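Local coordinates for protein tRNA uridine(34) acetyltransferase (Methanocaldococcus infernus, PDB 6IA8) that forms 5-(carboxymethyl)uridine at the wobble position of tRNA from acetyl-CoA, using radical S-adenosyl-L-methionine chemistry, at residues Met472-Ala477 with Glu500-Leu505. Sequence-based numbering, arbitrary orientation.
Sequences MLMKEA and EYYRKL. With SO4 (sulfate ion), chain G; SO4 (sulfate ion), chain D.
Met474 reaches from helix 469-484 to Tyr502 on helix 499-504 and to Leu505 in the following loop, joining two helices of the GNAT fold at its probable acetyl-CoA site, of which Tyr502 is part. The junction is narrow: only 123 Å² is buried in all, and the nearest CA atoms, of Met474 and Leu505, stand 8.7 Å apart.

The direct contacts are apolar. Bends at chi2 (-69°) and chi3 turn the Met474 chain so that CE lies at the rim of the Tyr502 ring, 3.9 Å from CE1. SD sits 5.5 Å from the centroid of the Tyr502 ring, 82° off the normal, which defines an edge-on Met-aromatic contact. Further back, Met474 CG meets Leu505 CD1 at 4.0 Å, the two side chains crossing at about a right angle. Leu446 of strand 440-448, another probable acetyl-CoA-binding residue, touches Met474, Tyr501 and Tyr502. One face of Tyr502 is covered within its own helix: Tyr501 CD2 lies 3.9 Å above the plane of the Tyr502 ring, over its centre.

Polar contacts lead to sulfates. Tyr501 OH donates to O3 of sulfate D (2.9 Å), which Gly468, Gly470 and Arg471 also hold through backbone N-H groups, consistent with the GNAT loop that receives the CoA pyrophosphate. Arg503 pairs with Glu179 through NH1, while its link to Glu500 is long. With a leucine in its place, Glu179 would probably be left without this cationic mate and sulfate G would lose one donor, keeping Arg509 N. Arg503 NE meets O1 of sulfate G in the guanidinium plane at 2.9 Å, with an N-H...O angle of 162°.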
loop_
_atom_site.group_PDB
_atom_site.type_symbol
_atom_site.label_atom_id
_atom_site.label_comp_id
_atom_site.label_asym_id
_atom_site.label_seq_id
_atom_site.Cartn_x
_atom_site.Cartn_y
_atom_site.Cartn_z
ATOM N N MET A 472 18.279 13.265 1.946
ATOM C CA MET A 472 18.921 12.938 3.217
ATOM C C MET A 472 18.584 11.511 3.659
ATOM O O MET A 472 19.442 10.797 4.190
ATOM C CB MET A 472 18.506 13.951 4.287
ATOM C CG MET A 472 19.148 15.311 4.141
ATOM S SD MET A 472 18.875 16.360 5.593
ATOM C CE MET A 472 17.202 16.935 5.299
ATOM N N LEU A 473 17.347 11.062 3.455
ATOM C CA LEU A 473 17.033 9.679 3.801
ATOM C C LEU A 473 17.815 8.702 2.927
ATOM O O LEU A 473 18.291 7.668 3.414
ATOM C CB LEU A 473 15.531 9.434 3.674
ATOM C CG LEU A 473 14.638 10.075 4.744
ATOM C CD1 LEU A 473 13.175 9.987 4.387
ATOM C CD2 LEU A 473 14.908 9.402 6.097
ATOM N N MET A 474 17.951 9.000 1.631
ATOM C CA MET A 474 18.724 8.121 0.756
ATOM C C MET A 474 20.185 8.075 1.182
ATOM O O MET A 474 20.800 6.998 1.209
ATOM C CB MET A 474 18.608 8.577 -0.697
ATOM C CG MET A 474 17.202 8.388 -1.272
ATOM S SD MET A 474 16.785 6.606 -1.482
ATOM C CE MET A 474 17.955 6.235 -2.792
ATOM N N LYS A 475 20.759 9.233 1.525
ATOM C CA LYS A 475 22.152 9.242 1.956
ATOM C C LYS A 475 22.317 8.381 3.207
ATOM O O LYS A 475 23.292 7.625 3.348
ATOM C CB LYS A 475 22.614 10.683 2.205
ATOM C CG LYS A 475 24.129 10.827 2.309
ATOM N N GLU A 476 21.383 8.505 4.149
ATOM C CA GLU A 476 21.487 7.722 5.379
ATOM C C GLU A 476 21.288 6.239 5.095
ATOM O O GLU A 476 21.975 5.381 5.662
ATOM C CB GLU A 476 20.463 8.196 6.400
ATOM C CG GLU A 476 20.487 7.429 7.710
ATOM C CD GLU A 476 21.684 7.745 8.569
ATOM O OE1 GLU A 476 21.856 7.066 9.588
ATOM O OE2 GLU A 476 22.461 8.659 8.223
ATOM N N ALA A 477 20.402 5.917 4.163
ATOM C CA ALA A 477 20.229 4.515 3.791
ATOM C C ALA A 477 21.509 3.942 3.186
ATOM O O ALA A 477 21.914 2.806 3.498
ATOM C CB ALA A 477 19.063 4.369 2.806
ATOM N N GLU A 500 13.518 8.910 -12.941
ATOM C CA GLU A 500 14.310 10.110 -13.199
ATOM C C GLU A 500 14.837 10.696 -11.899
ATOM O O GLU A 500 15.965 11.192 -11.845
ATOM C CB GLU A 500 13.476 11.147 -13.961
ATOM C CG GLU A 500 14.289 12.215 -14.651
ATOM C CD GLU A 500 15.240 11.647 -15.687
ATOM O OE1 GLU A 500 16.467 11.687 -15.453
ATOM O OE2 GLU A 500 14.760 11.149 -16.728
ATOM N N TYR A 501 14.043 10.628 -10.833
ATOM C CA TYR A 501 14.460 11.158 -9.541
ATOM C C TYR A 501 15.694 10.433 -9.032
ATOM O O TYR A 501 16.639 11.065 -8.551
ATOM C CB TYR A 501 13.319 11.029 -8.533
ATOM C CG TYR A 501 13.666 11.469 -7.116
ATOM C CD1 TYR A 501 13.557 12.804 -6.730
ATOM C CD2 TYR A 501 14.124 10.558 -6.185
ATOM C CE1 TYR A 501 13.874 13.206 -5.433
ATOM C CE2 TYR A 501 14.445 10.941 -4.885
ATOM C CZ TYR A 501 14.328 12.269 -4.513
ATOM O OH TYR A 501 14.638 12.652 -3.233
ATOM N N TYR A 502 15.712 9.106 -9.145
ATOM C CA TYR A 502 16.869 8.346 -8.680
ATOM C C TYR A 502 18.073 8.508 -9.602
ATOM O O TYR A 502 19.223 8.436 -9.140
ATOM C CB TYR A 502 16.475 6.869 -8.506
ATOM C CG TYR A 502 15.411 6.713 -7.402
ATOM C CD1 TYR A 502 15.746 6.866 -6.083
ATOM C CD2 TYR A 502 14.068 6.464 -7.704
ATOM C CE1 TYR A 502 14.798 6.774 -5.076
ATOM C CE2 TYR A 502 13.103 6.381 -6.710
ATOM C CZ TYR A 502 13.485 6.517 -5.389
ATOM O OH TYR A 502 12.557 6.419 -4.378
ATOM N N ARG A 503 17.844 8.739 -10.892
ATOM C CA ARG A 503 18.967 9.031 -11.768
ATOM C C ARG A 503 19.696 10.280 -11.302
ATOM O O ARG A 503 20.930 10.319 -11.315
ATOM C CB ARG A 503 18.505 9.197 -13.214
ATOM C CG ARG A 503 18.035 7.908 -13.836
ATOM C CD ARG A 503 17.890 8.020 -15.392
ATOM N NE ARG A 503 17.391 6.756 -15.928
ATOM C CZ ARG A 503 16.133 6.529 -16.295
ATOM N NH1 ARG A 503 15.221 7.494 -16.210
ATOM N NH2 ARG A 503 15.789 5.331 -16.763
ATOM N N LYS A 504 18.952 11.310 -10.886
ATOM C CA LYS A 504 19.580 12.516 -10.351
ATOM C C LYS A 504 20.476 12.195 -9.155
ATOM O O LYS A 504 21.441 12.916 -8.890
ATOM C CB LYS A 504 18.511 13.530 -9.931
ATOM C CG LYS A 504 18.072 14.518 -10.994
ATOM C CD LYS A 504 17.004 13.960 -11.906
ATOM C CE LYS A 504 16.468 15.033 -12.848
ATOM N NZ LYS A 504 15.698 16.092 -12.130
ATOM N N LEU A 505 20.163 11.146 -8.405
ATOM C CA LEU A 505 20.959 10.764 -7.246
ATOM C C LEU A 505 22.051 9.751 -7.578
ATOM O O LEU A 505 22.611 9.141 -6.661
ATOM C CB LEU A 505 20.043 10.199 -6.151
ATOM C CG LEU A 505 18.890 11.096 -5.702
ATOM C CD1 LEU A 505 18.208 10.510 -4.504
ATOM C CD2 LEU A 505 19.392 12.503 -5.401
HETATM S S SO4 G . 19.847 4.473 -16.924
HETATM O O1 SO4 G . 19.042 4.440 -15.708
HETATM O O2 SO4 G . 20.732 5.632 -16.871
HETATM O O3 SO4 G . 18.966 4.571 -18.082
HETATM O O4 SO4 G . 20.646 3.259 -17.033
HETATM S S SO4 D . 14.033 16.008 -1.722
HETATM O O1 SO4 D . 15.344 15.658 -1.141
HETATM O O2 SO4 D . 13.972 17.498 -1.719
HETATM O O3 SO4 D . 13.943 15.462 -3.069
HETATM O O4 SO4 D . 12.958 15.493 -0.857
#